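Local coordinates for putative silent information regulator 2,Putative silent information regulator 2 (Leishmania infantum, PDB 5OL0), which probably removes acetyl groups from lysine side chains of proteins in an NAD-dependent reaction, as a zinc-binding class I sirtuin, at residues Leu120-Thr125 with His205-Ile210; Leu113-Gly118 with Ala135-Glu140; Ile87-Ala92 with Gly173-Cys178. One frame throughout, in Å; residues are numbered along the deposited sequence.

Contact 1: residues Leu120-Thr125 with His205-Ile210; sequences LLRCCT and HHDAPI
R122 and D207 form the tight part of this contact, joining strand 120-125 to the C-terminal part of helix 198-207. The guanidinium presents its NH1 edge-on to the carboxylate: R122 NH1 and D207 OD2 lie 2.6 Å apart, with the acceptor in the guanidinium plane and an N-H...O angle of 159°. The two planes stand 77° apart, and the single oxygen used is met nearly along its C-O bond: this is a one-point bridge, not a two-pronged one. A bend at chi2 (78°) folds the arginine chain back round that oxygen, so R122 CD comes within 3.3 Å of D207 OD2. One atom thus meets both the charged end and the aliphatic shank of the arginine, which suits a long, flexible cation to a buried acid. The same NH1 also forms a salt bridge with D202, further back along the helix, and its position is probably stabilised by both carboxylates.

L121 packs beside the ion pair. The chain turns a corner here, and L121 and R122, though consecutive, both direct their side chains at the helix. The leucine lies alongside the aspartate, running the opposite way: L121 CD1 is 3.5 Å from D207 OD1, and L121 CD2 is equally far, 3.5 Å, from D207 O, an oxygen already engaged by I210 N.

Toward solvent the packing thins. There L121 CD1 meets exposed I210 CD1 at 4.0 Å, two methyl ends of chains that cross at about a right angle.

Strand 120-125 belongs to the central parallel sheet, and helix 198-207 lies against it just before strand 213-217, an alpha/beta layering characteristic of the Rossmann-fold domain of sirtuins.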
loop_
_atom_site.group_PDB
_atom_site.type_symbol
_atom_site.label_atom_id
_atom_site.label_comp_id
_atom_site.label_asym_id
_atom_site.label_seq_id
_atom_site.Cartn_x
_atom_site.Cartn_y
_atom_site.Cartn_z
ATOM N N LEU A 120 -6.741 -14.772 -4.321
ATOM C CA LEU A 120 -6.638 -13.328 -4.294
ATOM C C LEU A 120 -7.653 -12.753 -5.169
ATOM O O LEU A 120 -7.580 -12.938 -6.344
ATOM C CB LEU A 120 -5.263 -12.884 -4.715
ATOM C CG LEU A 120 -4.917 -11.388 -4.605
ATOM C CD1 LEU A 120 -4.822 -10.947 -3.145
ATOM C CD2 LEU A 120 -3.588 -11.186 -5.268
ATOM N N LEU A 121 -8.612 -12.008 -4.616
ATOM C CA LEU A 121 -9.526 -11.216 -5.424
ATOM C C LEU A 121 -8.813 -9.958 -5.982
ATOM O O LEU A 121 -8.931 -9.598 -7.154
ATOM C CB LEU A 121 -10.689 -10.833 -4.578
ATOM C CG LEU A 121 -11.770 -9.930 -5.157
ATOM C CD1 LEU A 121 -12.534 -10.574 -6.327
ATOM C CD2 LEU A 121 -12.665 -9.575 -3.968
ATOM N N ARG A 122 -8.094 -9.246 -5.126
ATOM C CA ARG A 122 -7.391 -8.047 -5.590
ATOM C C ARG A 122 -6.439 -7.662 -4.504
ATOM O O ARG A 122 -6.720 -7.876 -3.322
ATOM C CB ARG A 122 -8.382 -6.898 -5.840
ATOM C CG ARG A 122 -7.941 -5.899 -6.918
ATOM C CD ARG A 122 -8.197 -6.528 -8.296
ATOM N NE ARG A 122 -7.727 -5.671 -9.400
ATOM C CZ ARG A 122 -8.480 -4.718 -9.995
ATOM N NH1 ARG A 122 -9.713 -4.445 -9.593
ATOM N NH2 ARG A 122 -7.980 -3.998 -10.984
ATOM N N CYS A 123 -5.312 -7.120 -4.906
ATOM C CA CYS A 123 -4.398 -6.503 -3.975
ATOM C C CYS A 123 -4.416 -5.006 -4.268
ATOM O O CYS A 123 -4.144 -4.592 -5.407
ATOM C CB CYS A 123 -2.965 -7.032 -4.167
ATOM S SG CYS A 123 -1.791 -6.175 -3.066
ATOM N N CYS A 124 -4.723 -4.202 -3.258
ATOM C CA CYS A 124 -4.784 -2.741 -3.427
ATOM C C CYS A 124 -3.779 -2.163 -2.462
ATOM O O CYS A 124 -3.908 -2.375 -1.253
ATOM C CB CYS A 124 -6.164 -2.249 -3.059
ATOM S SG CYS A 124 -7.528 -2.769 -4.191
ATOM N N THR A 125 -2.817 -1.415 -2.973
ATOM C CA THR A 125 -1.729 -0.870 -2.149
ATOM C C THR A 125 -1.752 0.650 -2.205
ATOM O O THR A 125 -2.000 1.242 -3.222
ATOM C CB THR A 125 -0.367 -1.400 -2.623
ATOM O OG1 THR A 125 0.681 -0.885 -1.806
ATOM C CG2 THR A 125 -0.052 -1.066 -4.117
ATOM N N HIS A 205 -15.775 -0.303 -6.217
ATOM C CA HIS A 205 -17.162 -0.506 -6.608
ATOM C C HIS A 205 -17.435 -1.953 -6.906
ATOM O O HIS A 205 -18.535 -2.370 -6.678
ATOM C CB HIS A 205 -17.521 0.329 -7.869
ATOM C CG HIS A 205 -17.394 1.789 -7.656
ATOM N ND1 HIS A 205 -16.942 2.644 -8.636
ATOM C CD2 HIS A 205 -17.553 2.538 -6.539
ATOM C CE1 HIS A 205 -16.895 3.870 -8.147
ATOM N NE2 HIS A 205 -17.239 3.828 -6.874
ATOM N N HIS A 206 -16.445 -2.694 -7.425
ATOM C CA HIS A 206 -16.658 -4.076 -7.915
ATOM C C HIS A 206 -16.010 -5.140 -7.111
ATOM O O HIS A 206 -16.583 -6.176 -6.996
ATOM C CB HIS A 206 -16.205 -4.237 -9.376
ATOM C CG HIS A 206 -16.842 -3.232 -10.290
ATOM N ND1 HIS A 206 -16.156 -2.630 -11.322
ATOM C CD2 HIS A 206 -18.051 -2.632 -10.244
ATOM C CE1 HIS A 206 -16.946 -1.763 -11.929
ATOM N NE2 HIS A 206 -18.092 -1.740 -11.297
ATOM N N ASP A 207 -14.791 -4.949 -6.613
ATOM C CA ASP A 207 -14.183 -6.032 -5.831
ATOM C C ASP A 207 -14.661 -6.002 -4.397
ATOM O O ASP A 207 -15.076 -7.016 -3.829
ATOM C CB ASP A 207 -12.675 -5.942 -5.866
ATOM C CG ASP A 207 -12.101 -6.261 -7.210
ATOM O OD1 ASP A 207 -12.444 -7.319 -7.732
ATOM O OD2 ASP A 207 -11.262 -5.493 -7.731
ATOM N N ALA A 208 -14.505 -4.856 -3.730
ATOM C CA ALA A 208 -14.738 -4.874 -2.247
ATOM C C ALA A 208 -16.141 -5.320 -1.870
ATOM O O ALA A 208 -16.349 -6.031 -0.866
ATOM C CB ALA A 208 -14.409 -3.496 -1.659
ATOM N N PRO A 209 -17.144 -4.979 -2.701
ATOM C CA PRO A 209 -18.477 -5.474 -2.327
ATOM C C PRO A 209 -18.664 -7.004 -2.368
ATOM O O PRO A 209 -19.554 -7.515 -1.705
ATOM C CB PRO A 209 -19.392 -4.737 -3.311
ATOM C CG PRO A 209 -18.708 -3.417 -3.458
ATOM C CD PRO A 209 -17.246 -3.843 -3.624
ATOM N N ILE A 210 -17.789 -7.722 -3.065
ATOM C CA ILE A 210 -17.874 -9.178 -3.164
ATOM C C ILE A 210 -16.746 -9.871 -2.432
ATOM O O ILE A 210 -16.623 -11.084 -2.553
ATOM C CB ILE A 210 -17.911 -9.674 -4.656
ATOM C CG1 ILE A 210 -16.676 -9.243 -5.466
ATOM C CG2 ILE A 210 -19.165 -9.125 -5.316
ATOM C CD1 ILE A 210 -16.453 -10.046 -6.731
#

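Contact 2: residues Leu113-Gly118 with Ala135-Glu140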
loop_
_atom_site.group_PDB
_atom_site.type_symbol
_atom_site.label_atom_id
_atom_site.label_comp_id
_atom_site.label_asym_id
_atom_site.label_seq_id
_atom_site.Cartn_x
_atom_site.Cartn_y
_atom_site.Cartn_z
ATOM N N LEU A 113 1.833 -15.603 -3.168
ATOM C CA LEU A 113 1.328 -16.964 -2.902
ATOM C C LEU A 113 -0.185 -17.041 -2.902
ATOM O O LEU A 113 -0.718 -18.003 -3.443
ATOM C CB LEU A 113 1.833 -17.505 -1.598
ATOM C CG LEU A 113 3.349 -17.643 -1.510
ATOM C CD1 LEU A 113 3.648 -18.284 -0.153
ATOM C CD2 LEU A 113 3.990 -18.406 -2.666
ATOM N N LEU A 114 -0.889 -16.045 -2.316
ATOM C CA LEU A 114 -2.343 -16.119 -2.360
ATOM C C LEU A 114 -2.804 -16.142 -3.817
ATOM O O LEU A 114 -3.718 -16.842 -4.146
ATOM C CB LEU A 114 -3.015 -14.949 -1.650
ATOM C CG LEU A 114 -2.778 -14.906 -0.130
ATOM C CD1 LEU A 114 -3.427 -13.657 0.489
ATOM C CD2 LEU A 114 -3.312 -16.181 0.529
ATOM N N GLN A 115 -2.154 -15.385 -4.682
ATOM C CA GLN A 115 -2.548 -15.350 -6.078
ATOM C C GLN A 115 -2.344 -16.698 -6.712
ATOM O O GLN A 115 -3.228 -17.226 -7.371
ATOM C CB GLN A 115 -1.718 -14.336 -6.842
ATOM C CG GLN A 115 -1.737 -14.425 -8.365
ATOM C CD GLN A 115 -0.767 -13.409 -8.907
ATOM O OE1 GLN A 115 -0.981 -12.195 -8.786
ATOM N NE2 GLN A 115 0.353 -13.888 -9.418
ATOM N N ASP A 116 -1.173 -17.250 -6.501
ATOM C CA ASP A 116 -0.884 -18.583 -7.074
ATOM C C ASP A 116 -1.769 -19.705 -6.541
ATOM O O ASP A 116 -1.965 -20.690 -7.249
ATOM C CB ASP A 116 0.571 -18.921 -6.937
ATOM C CG ASP A 116 1.457 -17.948 -7.748
ATOM O OD1 ASP A 116 0.927 -17.181 -8.589
ATOM O OD2 ASP A 116 2.678 -17.914 -7.532
ATOM N N GLU A 117 -2.326 -19.532 -5.342
ATOM C CA GLU A 117 -3.324 -20.467 -4.800
ATOM C C GLU A 117 -4.758 -20.241 -5.340
ATOM O O GLU A 117 -5.674 -20.974 -4.977
ATOM C CB GLU A 117 -3.381 -20.342 -3.266
ATOM C CG GLU A 117 -2.151 -20.818 -2.567
ATOM C CD GLU A 117 -2.159 -22.343 -2.500
ATOM O OE1 GLU A 117 -2.960 -22.935 -1.727
ATOM O OE2 GLU A 117 -1.384 -22.962 -3.255
ATOM N N GLY A 118 -4.980 -19.194 -6.124
ATOM C CA GLY A 118 -6.306 -18.847 -6.589
ATOM C C GLY A 118 -7.195 -18.251 -5.487
ATOM O O GLY A 118 -8.418 -18.414 -5.560
ATOM N N ALA A 135 7.196 -8.587 -6.424
ATOM C CA ALA A 135 6.928 -9.944 -5.965
ATOM C C ALA A 135 6.149 -10.805 -6.992
ATOM O O ALA A 135 5.869 -11.938 -6.679
ATOM C CB ALA A 135 6.170 -9.921 -4.623
ATOM N N GLY A 136 5.719 -10.245 -8.116
ATOM C CA GLY A 136 4.998 -10.966 -9.204
ATOM C C GLY A 136 3.496 -10.959 -9.067
ATOM O O GLY A 136 2.779 -11.798 -9.632
ATOM N N VAL A 137 2.948 -9.999 -8.351
ATOM C CA VAL A 137 1.493 -9.928 -8.305
ATOM C C VAL A 137 1.087 -9.439 -9.663
ATOM O O VAL A 137 1.642 -8.441 -10.160
ATOM C CB VAL A 137 1.018 -8.963 -7.210
ATOM C CG1 VAL A 137 -0.511 -8.922 -7.193
ATOM C CG2 VAL A 137 1.574 -9.462 -5.884
ATOM N N SER A 138 0.136 -10.111 -10.290
ATOM C CA SER A 138 -0.106 -9.856 -11.707
ATOM C C SER A 138 -0.850 -8.500 -11.934
ATOM O O SER A 138 -1.535 -7.982 -11.024
ATOM C CB SER A 138 -0.912 -10.976 -12.323
ATOM O OG SER A 138 -2.271 -10.800 -11.989
ATOM N N PRO A 139 -0.759 -7.960 -13.147
ATOM C CA PRO A 139 -1.379 -6.659 -13.444
ATOM C C PRO A 139 -2.889 -6.591 -13.256
ATOM O O PRO A 139 -3.394 -5.595 -12.758
ATOM C CB PRO A 139 -1.012 -6.414 -14.903
ATOM C CG PRO A 139 0.295 -7.146 -15.082
ATOM C CD PRO A 139 0.222 -8.364 -14.195
ATOM N N GLU A 140 -3.601 -7.641 -13.640
ATOM C CA GLU A 140 -5.033 -7.708 -13.451
ATOM C C GLU A 140 -5.413 -7.790 -11.967
ATOM O O GLU A 140 -6.483 -7.329 -11.604
ATOM C CB GLU A 140 -5.684 -8.865 -14.281
ATOM C CG GLU A 140 -5.149 -10.244 -13.971
ATOM C CD GLU A 140 -3.977 -10.699 -14.876
ATOM O OE1 GLU A 140 -3.057 -9.901 -15.267
ATOM O OE2 GLU A 140 -3.954 -11.920 -15.165
#
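Q115 reaches from its helix to the loop backbone at G136 and S138, its flat amide doing nearly all the work. With CG anti to the backbone N (chi1 164°) and the chain extended beyond it, the side chain spans the gap and sets its head group alongside V137. S138 N donates to Q115 OE1 over 2.8 Å, at an almost straight 165°, while Q115 NE2 donates to G136 O over 3.2 Å, the latter acceptor lying somewhat out of the amide plane. The bonded groups flank V137, so the amide does what the N-H and C=O of one residue in a neighbouring parallel strand would do; glutamine suits the place because it carries a donor and an acceptor side by side.

Between the two bonds, V137 CA packs 3.4 Å from Q115 OE1, and the CG1 branch of the valine leans toward the same oxygen. S138 OG, set between its backbone N and carbonyl carbon (chi1 79°), lies 3.7 Å from Q115 OE1, a contact without a bond. A weak bond from Q115 NE2 to D116 OD1 gives the amide nitrogen a second acceptor. D116 in turn pairs with R112, which also holds A135 O.

G118 and G136, both with positive phi, each end a helix in a Schellman motif. The side-chain-to-backbone link from Q115 ties helix 106-116 to the loop leading into strand 142-144 of the Rossmann-fold domain.

Contact 3: residues Ile87-Ala92 with Gly173-Cys178. With ZN (zinc ion), chain E.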
loop_
_atom_site.group_PDB
_atom_site.type_symbol
_atom_site.label_atom_id
_atom_site.label_comp_id
_atom_site.label_asym_id
_atom_site.label_seq_id
_atom_site.Cartn_x
_atom_site.Cartn_y
_atom_site.Cartn_z
ATOM N N ILE A 87 11.260 20.932 -3.557
ATOM C CA ILE A 87 10.983 20.222 -2.302
ATOM C C ILE A 87 10.662 18.740 -2.554
ATOM O O ILE A 87 11.241 17.851 -1.936
ATOM C CB ILE A 87 9.833 20.866 -1.488
ATOM C CG1 ILE A 87 10.260 22.254 -0.987
ATOM C CG2 ILE A 87 9.433 19.975 -0.301
ATOM C CD1 ILE A 87 9.128 23.171 -0.555
ATOM N N PHE A 88 9.726 18.453 -3.441
ATOM C CA PHE A 88 9.446 17.032 -3.673
ATOM C C PHE A 88 10.672 16.387 -4.356
ATOM O O PHE A 88 11.025 15.293 -4.026
ATOM C CB PHE A 88 8.188 16.803 -4.456
ATOM C CG PHE A 88 8.124 15.436 -5.063
ATOM C CD1 PHE A 88 7.707 14.361 -4.309
ATOM C CD2 PHE A 88 8.527 15.237 -6.387
ATOM C CE1 PHE A 88 7.668 13.100 -4.871
ATOM C CE2 PHE A 88 8.505 13.977 -6.957
ATOM C CZ PHE A 88 8.081 12.911 -6.190
ATOM N N TYR A 89 11.318 17.072 -5.290
ATOM C CA TYR A 89 12.450 16.463 -5.975
ATOM C C TYR A 89 13.568 16.127 -5.019
ATOM O O TYR A 89 14.278 15.147 -5.220
ATOM C CB TYR A 89 12.966 17.346 -7.104
ATOM C CG TYR A 89 12.322 16.968 -8.395
ATOM C CD1 TYR A 89 10.962 17.200 -8.614
ATOM C CD2 TYR A 89 13.040 16.323 -9.374
ATOM C CE1 TYR A 89 10.355 16.826 -9.799
ATOM C CE2 TYR A 89 12.445 15.955 -10.560
ATOM C CZ TYR A 89 11.109 16.207 -10.778
ATOM O OH TYR A 89 10.550 15.794 -11.961
ATOM N N SER A 90 13.733 16.960 -3.986
ATOM C CA SER A 90 14.700 16.708 -2.948
ATOM C C SER A 90 14.342 15.484 -2.134
ATOM O O SER A 90 15.208 14.684 -1.799
ATOM C CB SER A 90 14.852 17.938 -2.081
ATOM O OG SER A 90 15.778 17.697 -1.068
ATOM N N ILE A 91 13.065 15.299 -1.838
ATOM C CA ILE A 91 12.621 14.070 -1.189
ATOM C C ILE A 91 12.739 12.856 -2.116
ATOM O O ILE A 91 13.179 11.785 -1.656
ATOM C CB ILE A 91 11.201 14.240 -0.630
ATOM C CG1 ILE A 91 11.293 15.020 0.677
ATOM C CG2 ILE A 91 10.461 12.932 -0.403
ATOM C CD1 ILE A 91 11.169 16.507 0.472
ATOM N N ALA A 92 12.446 13.025 -3.410
ATOM C CA ALA A 92 12.487 11.900 -4.325
ATOM C C ALA A 92 13.901 11.316 -4.430
ATOM O O ALA A 92 14.084 10.120 -4.526
ATOM C CB ALA A 92 11.974 12.314 -5.677
ATOM N N GLY A 173 19.943 16.646 -9.371
ATOM C CA GLY A 173 19.491 17.998 -8.989
ATOM C C GLY A 173 18.651 18.802 -9.962
ATOM O O GLY A 173 18.457 19.975 -9.741
ATOM N N THR A 174 18.129 18.200 -11.021
ATOM C CA THR A 174 17.292 18.900 -12.009
ATOM C C THR A 174 15.796 18.499 -11.944
ATOM O O THR A 174 15.460 17.319 -12.057
ATOM C CB THR A 174 17.806 18.609 -13.369
ATOM O OG1 THR A 174 19.116 19.153 -13.459
ATOM C CG2 THR A 174 16.923 19.233 -14.471
ATOM N N VAL A 175 14.915 19.495 -11.768
ATOM C CA VAL A 175 13.461 19.316 -11.926
ATOM C C VAL A 175 13.076 19.116 -13.386
ATOM O O VAL A 175 13.201 20.034 -14.161
ATOM C CB VAL A 175 12.667 20.542 -11.372
ATOM C CG1 VAL A 175 11.188 20.444 -11.675
ATOM C CG2 VAL A 175 12.834 20.690 -9.880
ATOM N N SER A 176 12.516 17.960 -13.734
ATOM C CA SER A 176 12.110 17.663 -15.106
ATOM C C SER A 176 10.948 18.500 -15.616
ATOM O O SER A 176 10.032 18.872 -14.852
ATOM C CB SER A 176 11.718 16.198 -15.224
ATOM O OG SER A 176 12.812 15.345 -14.889
ATOM N N ARG A 177 10.972 18.761 -16.918
ATOM C CA ARG A 177 10.000 19.657 -17.555
ATOM C C ARG A 177 9.479 19.051 -18.832
ATOM O O ARG A 177 10.239 18.474 -19.600
ATOM C CB ARG A 177 10.665 20.998 -17.888
ATOM C CG ARG A 177 11.045 21.822 -16.673
ATOM C CD ARG A 177 9.805 22.595 -16.230
ATOM N NE ARG A 177 9.991 23.421 -15.046
ATOM C CZ ARG A 177 9.045 24.216 -14.516
ATOM N NH1 ARG A 177 7.826 24.301 -15.058
ATOM N NH2 ARG A 177 9.311 24.915 -13.408
ATOM N N CYS A 178 8.173 19.191 -19.040
ATOM C CA CYS A 178 7.458 18.708 -20.199
ATOM C C CYS A 178 8.004 19.346 -21.484
ATOM O O CYS A 178 8.251 20.536 -21.504
ATOM C CB CYS A 178 6.011 19.144 -20.057
ATOM S SG CYS A 178 4.840 18.443 -21.218
HETATM ZN ZN ZN E . 2.869 19.232 -20.251
#
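The hydroxyl of Y89 is held from several directions: OH is hydrogen-bonded to V185 O and to N166 OD1, and S176 N adds a weak bond to Y89 OH, 3.4 Å long and bent to 143°. Tyrosine suits the site because its long side chain carries a polar group from helix 85-95 across to the loop, where it meets V185 O, N166 and S176 N. One face of the ring is covered by V175, whose CA stands 4.0 Å from the centroid of the Y89 ring, 20° off the normal, in a CH-pi contact. The valine side chain crosses the ring obliquely, and its CG2 branch touches Y89 CG at 4.0 Å.

The loop 173-178 belongs to the zinc-binding module of the small sirtuin domain. Two residues beyond S176, C178 SG binds the zinc ion at 2.3 Å; C154, C157 and C181 complete the Cys4 site. S176 is itself well tethered, its OG bonded to E169 and N166, so N166 serves both hydroxyls. At the loop's start, G173 has the positive phi of a Schellman motif closing helix 163-171, after which T174 O passes 3.6 Å from Y89 CE2.

How the contacts relate
From the N terminus, helix 85-95 opens contact 3, helix 106-116 contact 2, and strand 120-125 contact 1. Contact 2 closes first, at 135-140, nested within the loop that contact 3 closes at 173-178; it ties helix 106-116 to the loop before strand 142-144. Contact 1 closes last, at 205-210, crosses both, and ties the parallel sheet to helix 198-207. Contacts 1 and 2 adjoin in the Rossmann-fold domain: L120 CB packs on Q115 CA at 3.9 Å, and R122 NE lies 3.0 Å from E140 O. Contact 3, centred about 34 Å from the centre of either, ties helix 85-95 to the loop of the zinc module.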